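Local coordinates for glycine betaine, L-proline ABC transporter, glycine/betaine/L-proline-binding protein (ProX) (Borrelia burgdorferi, PDB 3TMG) that binds glycine betaine (trimethyl glycine) in its pocket and probably delivers it to an ABC transporter for uptake, at residues E40-N45 with W270-Y275; N33-V38 with Y225-H230; L215-E218 with D223-Y226; D235-P240 with E261-I266; Q58-A61 with G67-S70. All coordinates share one frame; numbering follows the deposited sequence.

Interaction 1 of 5, residues E40-N45 with W270-Y275; sequences EKMGYN and WVPEKY
A buried Met-aromatic contact joins Met42 to Tyr275, packing part of the C-terminal tail against the turn between helix 26-41 and strand 44-50, in the lobe of this periplasmic-binding-protein fold that holds both chain ends. The turn is a Schellman motif: Gly43, with positive phi, donates its N to Glu40 O, and the chain leaves the helix at the point where Met42 turns its side chain to the tail. Met42 CE sits over the middle of the Tyr275 ring, 3.9 Å from the centroid and almost on the ring normal, as a CH-pi contact. Met42 SD stands above the same face but farther off, 4.7 Å from the centroid. This folding of the methyl back over the ring follows from the bend at chi3 (54°). Met42 SD also touches Val271 CG1 at 3.8 Å, while Met42 CE reaches Pro272 CD, so the thioether end lies against Val271 and Pro272 as well as the ring. The polar end of the tyrosine is held apart from this contact, its OH bonding to Asp223 OD2 on helix 222-230. Pro272 O lies at the ring edge, in its plane, and accepts from Tyr275 N, a bond that closes a turn in the tail. Nearer the backbone, the two side chains cross at about a right angle, with Met42 CG 3.7 Å from Tyr275 CD1.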
# COMPACT_ATOMS: atom_id res chain seq x y z
N GLU A 40 17.25 -11.75 -5.66
CA GLU A 40 17.61 -13.08 -6.14
C GLU A 40 18.59 -13.03 -7.30
O GLU A 40 19.57 -13.82 -7.32
CB GLU A 40 16.40 -13.91 -6.52
CG GLU A 40 15.56 -14.33 -5.33
CD GLU A 40 14.24 -15.00 -5.71
OE1 GLU A 40 13.81 -14.95 -6.88
OE2 GLU A 40 13.61 -15.59 -4.81
N LYS A 41 18.32 -12.16 -8.27
CA LYS A 41 19.21 -12.06 -9.43
C LYS A 41 20.60 -11.55 -9.06
O LYS A 41 21.59 -11.90 -9.73
CB LYS A 41 18.60 -11.25 -10.55
CG LYS A 41 17.60 -12.07 -11.33
CD LYS A 41 16.70 -11.17 -12.14
CE LYS A 41 17.40 -10.75 -13.43
NZ LYS A 41 18.12 -11.92 -14.03
N MET A 42 20.66 -10.74 -7.99
CA MET A 42 21.93 -10.34 -7.35
C MET A 42 22.58 -11.42 -6.47
O MET A 42 23.66 -11.19 -5.93
CB MET A 42 21.75 -9.06 -6.53
CG MET A 42 21.34 -7.84 -7.33
SD MET A 42 20.77 -6.43 -6.36
CE MET A 42 22.14 -6.16 -5.22
N GLY A 43 21.95 -12.59 -6.34
CA GLY A 43 22.60 -13.71 -5.62
C GLY A 43 22.22 -13.80 -4.15
O GLY A 43 22.88 -14.48 -3.37
N TYR A 44 21.13 -13.14 -3.75
CA TYR A 44 20.64 -13.24 -2.38
C TYR A 44 19.65 -14.38 -2.20
O TYR A 44 18.86 -14.72 -3.10
CB TYR A 44 19.91 -11.93 -1.98
CG TYR A 44 20.83 -10.81 -1.63
CD1 TYR A 44 21.53 -10.15 -2.62
CD2 TYR A 44 21.04 -10.43 -0.30
CE1 TYR A 44 22.41 -9.12 -2.31
CE2 TYR A 44 21.93 -9.40 0.03
CZ TYR A 44 22.60 -8.74 -0.99
OH TYR A 44 23.48 -7.71 -0.74
N ASN A 45 19.67 -14.96 -1.01
CA ASN A 45 18.49 -15.60 -0.51
C ASN A 45 17.59 -14.47 0.03
O ASN A 45 17.76 -13.98 1.16
CB ASN A 45 18.86 -16.61 0.59
CG ASN A 45 17.64 -17.21 1.24
OD1 ASN A 45 16.54 -17.16 0.70
ND2 ASN A 45 17.82 -17.75 2.42
N TRP A 270 18.19 0.49 -10.17
CA TRP A 270 18.04 0.30 -8.73
C TRP A 270 19.22 -0.40 -8.13
O TRP A 270 19.29 -0.55 -6.89
CB TRP A 270 16.77 -0.48 -8.39
CG TRP A 270 15.47 0.07 -8.97
CD1 TRP A 270 15.15 1.38 -9.32
CD2 TRP A 270 14.28 -0.72 -9.21
NE1 TRP A 270 13.83 1.45 -9.78
CE2 TRP A 270 13.28 0.19 -9.75
CE3 TRP A 270 13.95 -2.10 -9.06
CZ2 TRP A 270 12.01 -0.26 -10.12
CZ3 TRP A 270 12.67 -2.51 -9.40
CH2 TRP A 270 11.72 -1.62 -9.91
N VAL A 271 20.13 -0.89 -8.99
CA VAL A 271 21.16 -1.82 -8.51
C VAL A 271 22.57 -1.22 -8.68
O VAL A 271 22.79 -0.40 -9.57
CB VAL A 271 21.06 -3.26 -9.14
CG1 VAL A 271 19.68 -3.88 -8.96
CG2 VAL A 271 21.53 -3.33 -10.61
N PRO A 272 23.53 -1.65 -7.82
CA PRO A 272 24.89 -1.13 -7.98
C PRO A 272 25.46 -1.49 -9.35
O PRO A 272 25.10 -2.52 -9.94
CB PRO A 272 25.67 -1.86 -6.86
CG PRO A 272 24.63 -2.15 -5.82
CD PRO A 272 23.42 -2.53 -6.64
N GLU A 273 26.36 -0.64 -9.83
CA GLU A 273 27.03 -0.79 -11.13
C GLU A 273 27.45 -2.23 -11.43
O GLU A 273 27.13 -2.78 -12.48
CB GLU A 273 28.26 0.15 -11.15
CG GLU A 273 29.03 0.16 -12.46
CD GLU A 273 28.16 0.52 -13.64
OE1 GLU A 273 27.30 1.41 -13.52
OE2 GLU A 273 28.37 -0.09 -14.71
N LYS A 274 28.20 -2.79 -10.48
CA LYS A 274 28.65 -4.18 -10.41
C LYS A 274 27.63 -5.23 -10.93
O LYS A 274 28.01 -6.22 -11.54
CB LYS A 274 28.82 -4.44 -8.92
CG LYS A 274 30.03 -5.16 -8.40
CD LYS A 274 29.59 -5.68 -7.04
CE LYS A 274 30.65 -5.49 -5.96
NZ LYS A 274 30.03 -5.76 -4.63
N TYR A 275 26.35 -5.02 -10.62
CA TYR A 275 25.28 -6.02 -10.86
C TYR A 275 24.42 -5.76 -12.10
O TYR A 275 23.57 -6.60 -12.45
CB TYR A 275 24.29 -6.03 -9.69
CG TYR A 275 24.87 -6.46 -8.37
CD1 TYR A 275 24.93 -7.81 -8.03
CD2 TYR A 275 25.39 -5.53 -7.48
CE1 TYR A 275 25.48 -8.22 -6.83
CE2 TYR A 275 25.95 -5.92 -6.28
CZ TYR A 275 25.97 -7.25 -5.94
OH TYR A 275 26.52 -7.66 -4.74

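Interaction 2 of 5, residues N33-V38 with Y225-H230; sequences NVLKVV and YYVFDH
Leu35 and Val227 meet in the buried seam between helix 26-41 and helix 222-230, where the axes of segments 33-38 and 225-230 run in roughly opposed directions, 143° between them and 11.7 Å apart at closest. That spacing is bridged by apolar side chains, with no hydrogen bond across. Leu35 spreads its two methyls to different partners. CD2 slides alongside Val227 and ends 4.0 Å from its CG1, whereas CD1 approaches the Phe228 ring obliquely, 4.5 Å from Phe228 CD1. With chi1 of Leu35 at -76° its CG is anti to the carbonyl carbon, and a nearly straight chi2 carries the fork out to both neighbours. Val227 holds CG1 anti to its own N (chi1 177°), and that one methyl serves both residues of the facing helix, since Val38 CG1 also comes within 4.3 Å of Val227 CG1. Val227 thereby lies against a Leu35-Val38 pair one helical turn apart. On another side of helix 222-230, His230 ND1 donates to Tyr226 O at 2.8 Å, and this bond, close to the imidazole plane, fixes the ring in its stack on the Tyr226 phenol. Around the seam, Phe228 reaches Leu91 of strand 88-105 and Thr211 and Val213 of strand 207-214, and Val37 leans on helix 252-262. Helix 26-41 is thus packed between helix 222-230 and helix 252-262, with Val227 also resting on Met42 just past its end.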
# COMPACT_ATOMS: atom_id res chain seq x y z
N ASN A 33 7.46 -8.45 -4.05
CA ASN A 33 7.84 -9.53 -4.97
C ASN A 33 8.80 -9.10 -6.09
O ASN A 33 9.74 -9.83 -6.41
CB ASN A 33 6.60 -10.24 -5.54
CG ASN A 33 6.06 -11.31 -4.60
OD1 ASN A 33 6.47 -12.45 -4.68
ND2 ASN A 33 5.08 -10.96 -3.73
N VAL A 34 8.59 -7.90 -6.62
CA VAL A 34 9.59 -7.35 -7.59
C VAL A 34 10.98 -7.26 -6.93
O VAL A 34 11.95 -7.76 -7.50
CB VAL A 34 9.19 -5.98 -8.14
CG1 VAL A 34 10.37 -5.30 -8.89
CG2 VAL A 34 8.02 -6.15 -9.09
N LEU A 35 11.07 -6.65 -5.74
CA LEU A 35 12.37 -6.55 -5.07
C LEU A 35 12.95 -7.92 -4.68
O LEU A 35 14.17 -8.15 -4.75
CB LEU A 35 12.32 -5.59 -3.89
CG LEU A 35 12.34 -4.10 -4.28
CD1 LEU A 35 12.53 -3.23 -3.05
CD2 LEU A 35 13.41 -3.70 -5.31
N LYS A 36 12.07 -8.85 -4.32
CA LYS A 36 12.54 -10.20 -4.08
C LYS A 36 13.29 -10.75 -5.32
O LYS A 36 14.38 -11.34 -5.21
CB LYS A 36 11.36 -11.10 -3.72
CG LYS A 36 11.81 -12.51 -3.38
CD LYS A 36 10.58 -13.29 -2.94
CE LYS A 36 10.70 -14.68 -3.45
NZ LYS A 36 10.84 -15.57 -2.28
N VAL A 37 12.69 -10.60 -6.49
CA VAL A 37 13.28 -11.06 -7.77
C VAL A 37 14.61 -10.34 -8.06
O VAL A 37 15.60 -10.97 -8.41
CB VAL A 37 12.27 -10.89 -8.93
CG1 VAL A 37 12.93 -11.19 -10.27
CG2 VAL A 37 11.09 -11.85 -8.70
N VAL A 38 14.63 -9.02 -7.87
CA VAL A 38 15.86 -8.24 -8.02
C VAL A 38 17.00 -8.76 -7.12
O VAL A 38 18.12 -9.05 -7.63
CB VAL A 38 15.56 -6.75 -7.75
CG1 VAL A 38 16.85 -5.96 -7.75
CG2 VAL A 38 14.58 -6.22 -8.79
N TYR A 225 21.40 -2.15 1.03
CA TYR A 225 21.06 -0.74 1.30
C TYR A 225 20.86 0.05 0.01
O TYR A 225 19.86 0.77 -0.13
CB TYR A 225 22.14 -0.10 2.16
CG TYR A 225 21.88 1.34 2.51
CD1 TYR A 225 22.26 2.37 1.64
CD2 TYR A 225 21.22 1.69 3.68
CE1 TYR A 225 22.01 3.71 1.94
CE2 TYR A 225 20.97 3.02 4.01
CZ TYR A 225 21.37 4.04 3.14
OH TYR A 225 21.12 5.38 3.43
N TYR A 226 21.79 -0.10 -0.92
CA TYR A 226 21.74 0.62 -2.19
C TYR A 226 20.45 0.33 -2.95
O TYR A 226 19.81 1.25 -3.44
CB TYR A 226 22.98 0.25 -3.04
CG TYR A 226 23.12 0.96 -4.36
CD1 TYR A 226 22.25 0.67 -5.42
CD2 TYR A 226 24.15 1.91 -4.58
CE1 TYR A 226 22.37 1.31 -6.64
CE2 TYR A 226 24.30 2.54 -5.80
CZ TYR A 226 23.43 2.23 -6.82
OH TYR A 226 23.56 2.89 -8.02
N VAL A 227 20.03 -0.95 -3.01
CA VAL A 227 18.79 -1.28 -3.71
C VAL A 227 17.58 -0.62 -3.01
O VAL A 227 16.74 0.01 -3.67
CB VAL A 227 18.59 -2.80 -3.83
CG1 VAL A 227 17.26 -3.11 -4.49
CG2 VAL A 227 19.75 -3.42 -4.60
N PHE A 228 17.49 -0.75 -1.69
CA PHE A 228 16.41 -0.07 -0.96
C PHE A 228 16.44 1.45 -1.22
O PHE A 228 15.37 2.10 -1.37
CB PHE A 228 16.49 -0.35 0.55
CG PHE A 228 16.01 -1.74 0.97
CD1 PHE A 228 14.69 -2.15 0.74
CD2 PHE A 228 16.86 -2.63 1.61
CE1 PHE A 228 14.24 -3.41 1.14
CE2 PHE A 228 16.43 -3.91 2.00
CZ PHE A 228 15.10 -4.29 1.78
N ASP A 229 17.64 2.01 -1.30
CA ASP A 229 17.81 3.46 -1.46
C ASP A 229 17.45 3.94 -2.88
O ASP A 229 17.05 5.09 -3.07
CB ASP A 229 19.26 3.82 -1.10
CG ASP A 229 19.47 5.32 -0.84
OD1 ASP A 229 18.56 6.05 -0.39
OD2 ASP A 229 20.58 5.75 -1.11
N HIS A 230 17.55 3.05 -3.88
CA HIS A 230 17.31 3.41 -5.27
C HIS A 230 16.00 2.95 -5.85
O HIS A 230 15.61 3.42 -6.91
CB HIS A 230 18.49 2.93 -6.18
CG HIS A 230 19.77 3.71 -5.96
ND1 HIS A 230 20.60 3.45 -4.92
CD2 HIS A 230 20.36 4.75 -6.69
CE1 HIS A 230 21.66 4.30 -4.99
NE2 HIS A 230 21.50 5.08 -6.07

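Interaction 3 of 5, residues L215-E218 with D223-Y226; sequences LGLE and DAYY
Glu218 and Tyr225 both set chi1 near 180° (-173° and -179°), and the glutamate chain continues extended, which carries it slantwise over one face of the phenol ring, CG over the middle. Successive atoms cross from the CD2-CE2 side of the ring to its hydroxyl end. Glu218 CB is 3.5 Å from Tyr225 CD2. Glu218 CG lies 3.8 Å from the ring centroid in a CH-pi contact, and Glu218 CD comes close to Tyr225 CZ. The carboxylate is turned to lie nearly parallel to the ring, the planes 3° apart, and stacks on its outer end. Glu218 OE1 and Tyr225 OH do not bond directly. One water joins them instead, donating to Glu218 OE1 at 3.2 Å and lying 2.8 Å from Tyr225 OH, which joins the ends of the two side chains at the protein surface. Deeper down, Leu217 points inward, with its CD2 3.9 Å from Tyr225 CA and its CD1 against Ala224 CB, packing on the backbone and CB atoms at Ala224 and Tyr225. Asp221, between the two helices, accepts a hydrogen bond from Ala224 N through its OD1. The arrangement is that of two short helices, 217-220 and 222-230, meeting at a tight corner just after strand 207-214, their inner side closed by leucine and alanine and their outer side by the glutamate-tyrosine stack.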
# COMPACT_ATOMS: atom_id res chain seq x y z
N LEU A 215 18.34 0.22 11.31
CA LEU A 215 19.53 0.96 11.75
C LEU A 215 20.90 0.50 11.20
O LEU A 215 21.72 1.33 10.79
CB LEU A 215 19.59 1.03 13.30
CG LEU A 215 18.52 1.89 13.99
CD1 LEU A 215 18.76 2.01 15.49
CD2 LEU A 215 18.41 3.27 13.36
N GLY A 216 21.19 -0.79 11.19
CA GLY A 216 22.59 -1.17 10.85
C GLY A 216 22.82 -1.55 9.39
O GLY A 216 23.91 -1.95 9.03
N LEU A 217 21.80 -1.41 8.53
CA LEU A 217 21.88 -1.99 7.20
C LEU A 217 22.96 -1.35 6.30
O LEU A 217 23.67 -2.06 5.55
CB LEU A 217 20.50 -1.99 6.48
CG LEU A 217 20.52 -2.75 5.13
CD1 LEU A 217 20.62 -4.25 5.32
CD2 LEU A 217 19.26 -2.41 4.33
N GLU A 218 23.08 -0.03 6.40
CA GLU A 218 24.04 0.70 5.57
C GLU A 218 25.45 0.21 5.83
O GLU A 218 26.21 -0.05 4.89
CB GLU A 218 23.94 2.21 5.82
CG GLU A 218 24.78 3.01 4.85
CD GLU A 218 24.57 4.52 4.91
OE1 GLU A 218 23.95 5.05 5.87
OE2 GLU A 218 25.04 5.17 3.96
N ASP A 223 25.32 -3.19 -0.50
CA ASP A 223 24.60 -3.55 -1.73
C ASP A 223 23.08 -3.62 -1.52
O ASP A 223 22.30 -3.12 -2.38
CB ASP A 223 25.13 -4.86 -2.30
CG ASP A 223 26.54 -4.72 -2.87
OD1 ASP A 223 27.01 -3.59 -3.11
OD2 ASP A 223 27.16 -5.76 -3.08
N ALA A 224 22.65 -4.21 -0.39
CA ALA A 224 21.21 -4.30 -0.09
C ALA A 224 20.66 -2.92 0.24
O ALA A 224 19.59 -2.57 -0.24
CB ALA A 224 20.89 -5.28 1.05
N TYR A 225 21.40 -2.15 1.03
CA TYR A 225 21.06 -0.74 1.30
C TYR A 225 20.86 0.05 0.01
O TYR A 225 19.86 0.77 -0.13
CB TYR A 225 22.14 -0.10 2.16
CG TYR A 225 21.88 1.34 2.51
CD1 TYR A 225 22.26 2.37 1.64
CD2 TYR A 225 21.22 1.69 3.68
CE1 TYR A 225 22.01 3.71 1.94
CE2 TYR A 225 20.97 3.02 4.01
CZ TYR A 225 21.37 4.04 3.14
OH TYR A 225 21.12 5.38 3.43
N TYR A 226 21.79 -0.10 -0.92
CA TYR A 226 21.74 0.62 -2.19
C TYR A 226 20.45 0.33 -2.95
O TYR A 226 19.81 1.25 -3.44
CB TYR A 226 22.98 0.25 -3.04
CG TYR A 226 23.12 0.96 -4.36
CD1 TYR A 226 22.25 0.67 -5.42
CD2 TYR A 226 24.15 1.91 -4.58
CE1 TYR A 226 22.37 1.31 -6.64
CE2 TYR A 226 24.30 2.54 -5.80
CZ TYR A 226 23.43 2.23 -6.82
OH TYR A 226 23.56 2.89 -8.02
O HOH W 1 21.16 6.57 5.97

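Interaction 4 of 5, residues D235-P240 with E261-I266; sequences DDLILP and EKNKEI
Leu237 meets Asn263 and Ile266 through one methyl each, in a small contact at the surface. Leu237 CD2 comes 3.5 Å from Asn263 OD1, a van der Waals touch on the amide oxygen, and Leu237 CD1 lies 4.1 Å from Ile266 CG2, where the side chains cross at a slant. The leucine presents both tips because its CG is anti to the carbonyl carbon (chi1 -58°) while chi2 is almost fully extended (-179°), pushing the fork well out from helix 235-247. Asn263 slides past it in the opposite direction. At the other end of the amide, ND2 donates to Phe259 O in the last turn of helix 252-262, a bond that leaves OD1 turned toward the leucine. Asn263 has left helical angles and stands just ahead of helix 264-268, whose first turn brings Ile266 round to the same side. Farther out, Ile266 O accepts from Thr269 OG1, and Glu265 makes a salt bridge with Lys268. At the other segment, Asp235 OD1 bonds to Tyr95 OH, linking the start of helix 235-247 to strand 88-105. Leu237 therefore spans from that helix to the break between helix 252-262 and helix 264-268.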
# COMPACT_ATOMS: atom_id res chain seq x y z
N ASP A 235 3.06 4.95 -11.69
CA ASP A 235 1.79 4.35 -12.12
C ASP A 235 1.91 3.48 -13.36
O ASP A 235 1.25 2.45 -13.45
CB ASP A 235 0.79 5.48 -12.47
CG ASP A 235 0.11 6.05 -11.22
OD1 ASP A 235 0.51 5.68 -10.12
OD2 ASP A 235 -0.82 6.87 -11.32
N ASP A 236 2.68 3.91 -14.35
CA ASP A 236 2.71 3.11 -15.58
C ASP A 236 3.34 1.74 -15.39
O ASP A 236 3.09 0.87 -16.21
CB ASP A 236 3.38 3.83 -16.72
CG ASP A 236 4.83 3.98 -16.49
OD1 ASP A 236 5.28 4.02 -15.34
OD2 ASP A 236 5.54 4.06 -17.48
N LEU A 237 4.15 1.55 -14.33
CA LEU A 237 4.67 0.19 -13.98
C LEU A 237 3.79 -0.55 -12.95
O LEU A 237 3.47 -1.74 -13.11
CB LEU A 237 6.11 0.29 -13.45
CG LEU A 237 7.08 0.97 -14.47
CD1 LEU A 237 8.50 1.00 -13.91
CD2 LEU A 237 7.05 0.21 -15.81
N ILE A 238 3.43 0.14 -11.88
CA ILE A 238 2.73 -0.53 -10.75
C ILE A 238 1.28 -0.87 -11.11
O ILE A 238 0.80 -1.95 -10.74
CB ILE A 238 2.85 0.28 -9.41
CG1 ILE A 238 2.20 -0.48 -8.25
CG2 ILE A 238 2.11 1.61 -9.51
CD1 ILE A 238 2.47 0.11 -6.85
N LEU A 239 0.56 0.02 -11.81
CA LEU A 239 -0.86 -0.26 -12.08
C LEU A 239 -1.09 -1.50 -12.96
O LEU A 239 -1.92 -2.32 -12.59
CB LEU A 239 -1.67 0.97 -12.60
CG LEU A 239 -1.93 2.05 -11.50
CD1 LEU A 239 -2.42 3.35 -12.10
CD2 LEU A 239 -2.96 1.53 -10.48
N PRO A 240 -0.36 -1.65 -14.08
CA PRO A 240 -0.56 -2.86 -14.85
C PRO A 240 -0.25 -4.13 -14.05
O PRO A 240 -0.91 -5.18 -14.24
CB PRO A 240 0.48 -2.72 -15.96
CG PRO A 240 0.42 -1.24 -16.26
CD PRO A 240 0.43 -0.66 -14.86
N GLU A 261 12.14 -9.03 -16.08
CA GLU A 261 12.58 -9.32 -17.45
C GLU A 261 12.13 -8.25 -18.46
O GLU A 261 12.93 -7.86 -19.32
CB GLU A 261 12.11 -10.73 -17.88
N LYS A 262 10.89 -7.78 -18.33
CA LYS A 262 10.29 -6.81 -19.24
C LYS A 262 10.74 -5.36 -19.00
O LYS A 262 10.66 -4.55 -19.90
CB LYS A 262 8.75 -6.86 -19.16
N ASN A 263 11.24 -5.05 -17.82
CA ASN A 263 11.57 -3.66 -17.50
C ASN A 263 13.02 -3.53 -17.05
O ASN A 263 13.32 -2.85 -16.04
CB ASN A 263 10.58 -3.11 -16.45
CG ASN A 263 9.14 -3.15 -16.94
OD1 ASN A 263 8.70 -2.26 -17.65
ND2 ASN A 263 8.40 -4.19 -16.54
N LYS A 264 13.90 -4.14 -17.85
CA LYS A 264 15.32 -4.28 -17.59
C LYS A 264 16.00 -2.96 -17.27
O LYS A 264 16.77 -2.89 -16.33
CB LYS A 264 16.03 -5.03 -18.78
N GLU A 265 15.74 -1.91 -18.06
CA GLU A 265 16.49 -0.67 -17.91
C GLU A 265 16.14 0.04 -16.60
O GLU A 265 17.03 0.51 -15.90
CB GLU A 265 16.31 0.25 -19.13
CG GLU A 265 17.00 -0.32 -20.36
CD GLU A 265 18.49 -0.63 -20.13
OE1 GLU A 265 19.23 0.29 -19.72
OE2 GLU A 265 18.92 -1.79 -20.33
N ILE A 266 14.86 0.08 -16.26
CA ILE A 266 14.46 0.69 -14.98
C ILE A 266 15.07 -0.11 -13.81
O ILE A 266 15.58 0.47 -12.83
CB ILE A 266 12.92 0.82 -14.83
CG1 ILE A 266 12.36 1.81 -15.88
CG2 ILE A 266 12.53 1.28 -13.43
CD1 ILE A 266 12.91 3.22 -15.80

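Interaction 5 of 5, residues Q58-A61 with G67-S70; sequences QYLA and GTVS
No ring or side-chain amide takes part where Leu60 meets Gly67 and Thr68, so no flat face or edge enters the contact, which is made of methyl groups and one backbone carbon. Leu60 CD1 lies 4.2 Å from Gly67 CA, directly against the main chain of the glycine. Leu60 CD2 touches Thr68 CG2 at 4.1 Å, the two side chains crossing at about a right angle. On the threonine, chi1 of 171° divides the labour: the methyl turns to the leucine while OG1 is directed along the chain, accepting from Ser70 N at 3.0 Å. The same OG1 has a weak hydrogen bond with Gly21 O. Thr68 thus offers an apolar surface to helix 53-61 and a polar one to the backbone, its hydroxyl satisfied in a buried place. Leu60 also rests on Leu212 of strand 207-214, the strand with which 67-73 pairs. The bond from Ser70 N forms an ST turn, at a point where the strand bends a corner at Val69, and the contact as a whole is a helix 53-61 to strand 67-73 connection, of the helix-on-sheet kind found in alpha/beta lobes of periplasmic binding proteins.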
# COMPACT_ATOMS: atom_id res chain seq x y z
N GLN A 58 7.25 -2.99 13.96
CA GLN A 58 7.98 -3.58 15.11
C GLN A 58 9.30 -4.25 14.70
O GLN A 58 10.38 -4.04 15.31
CB GLN A 58 7.11 -4.64 15.79
CG GLN A 58 5.95 -4.11 16.61
CD GLN A 58 5.63 -5.00 17.81
OE1 GLN A 58 5.92 -6.21 17.82
NE2 GLN A 58 5.06 -4.39 18.86
N TYR A 59 9.20 -5.10 13.68
CA TYR A 59 10.34 -5.91 13.23
C TYR A 59 11.44 -5.11 12.58
O TYR A 59 12.62 -5.43 12.75
CB TYR A 59 9.85 -6.94 12.24
CG TYR A 59 9.37 -8.17 12.92
CD1 TYR A 59 9.23 -8.21 14.31
CD2 TYR A 59 9.05 -9.29 12.18
CE1 TYR A 59 8.80 -9.35 14.94
CE2 TYR A 59 8.63 -10.44 12.81
CZ TYR A 59 8.50 -10.46 14.17
OH TYR A 59 8.07 -11.60 14.76
N LEU A 60 11.04 -4.08 11.87
CA LEU A 60 11.94 -3.12 11.31
C LEU A 60 12.75 -2.47 12.44
O LEU A 60 13.98 -2.40 12.35
CB LEU A 60 11.14 -2.08 10.53
CG LEU A 60 11.94 -0.93 9.90
CD1 LEU A 60 12.87 -1.44 8.81
CD2 LEU A 60 10.99 0.15 9.38
N ALA A 61 12.05 -2.04 13.49
CA ALA A 61 12.68 -1.33 14.63
C ALA A 61 13.60 -2.21 15.46
O ALA A 61 14.56 -1.73 16.03
CB ALA A 61 11.61 -0.69 15.51
N GLY A 67 14.32 -4.30 5.76
CA GLY A 67 13.67 -3.16 5.11
C GLY A 67 12.20 -3.39 4.82
O GLY A 67 11.70 -4.52 4.94
N THR A 68 11.48 -2.31 4.52
CA THR A 68 10.13 -2.38 3.97
C THR A 68 10.03 -1.33 2.88
O THR A 68 10.63 -0.23 3.03
CB THR A 68 9.03 -2.18 5.04
OG1 THR A 68 7.77 -2.07 4.42
CG2 THR A 68 9.25 -0.88 5.87
N VAL A 69 9.28 -1.63 1.81
CA VAL A 69 8.98 -0.61 0.79
C VAL A 69 7.49 -0.22 0.89
O VAL A 69 6.89 0.27 -0.08
CB VAL A 69 9.39 -1.06 -0.64
CG1 VAL A 69 10.91 -1.14 -0.69
CG2 VAL A 69 8.77 -2.42 -1.05
N SER A 70 6.90 -0.43 2.09
CA SER A 70 5.44 -0.32 2.26
C SER A 70 4.97 0.80 3.20
O SER A 70 3.82 0.78 3.61
CB SER A 70 4.86 -1.64 2.79
OG SER A 70 5.04 -2.68 1.83

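In the fold
All five contacts lie in the lobe holding both chain ends. Interactions 1, 2 and 5 are buried and apolar, whereas interaction 4 is a surface contact and interaction 3 runs from a buried leucine to a water-bridged rim. Helix 26-41 serves interactions 1 and 2, and helix 222-230 serves 2 and 3. Interactions 1 and 3 meet where Tyr275 OH and Asp223 OD2 are 2.6 Å apart. Interaction 2 touches interaction 5 through Leu35 CD1 and Val69 CG1, and interaction 3 through Phe228 CD2 and Leu217 CD2. Interaction 4 touches none of the others, apart from adjoining interaction 1 in sequence. Aromatic faces carry interactions 1 and 3; interactions 2, 4 and 5 rely chiefly on methyls.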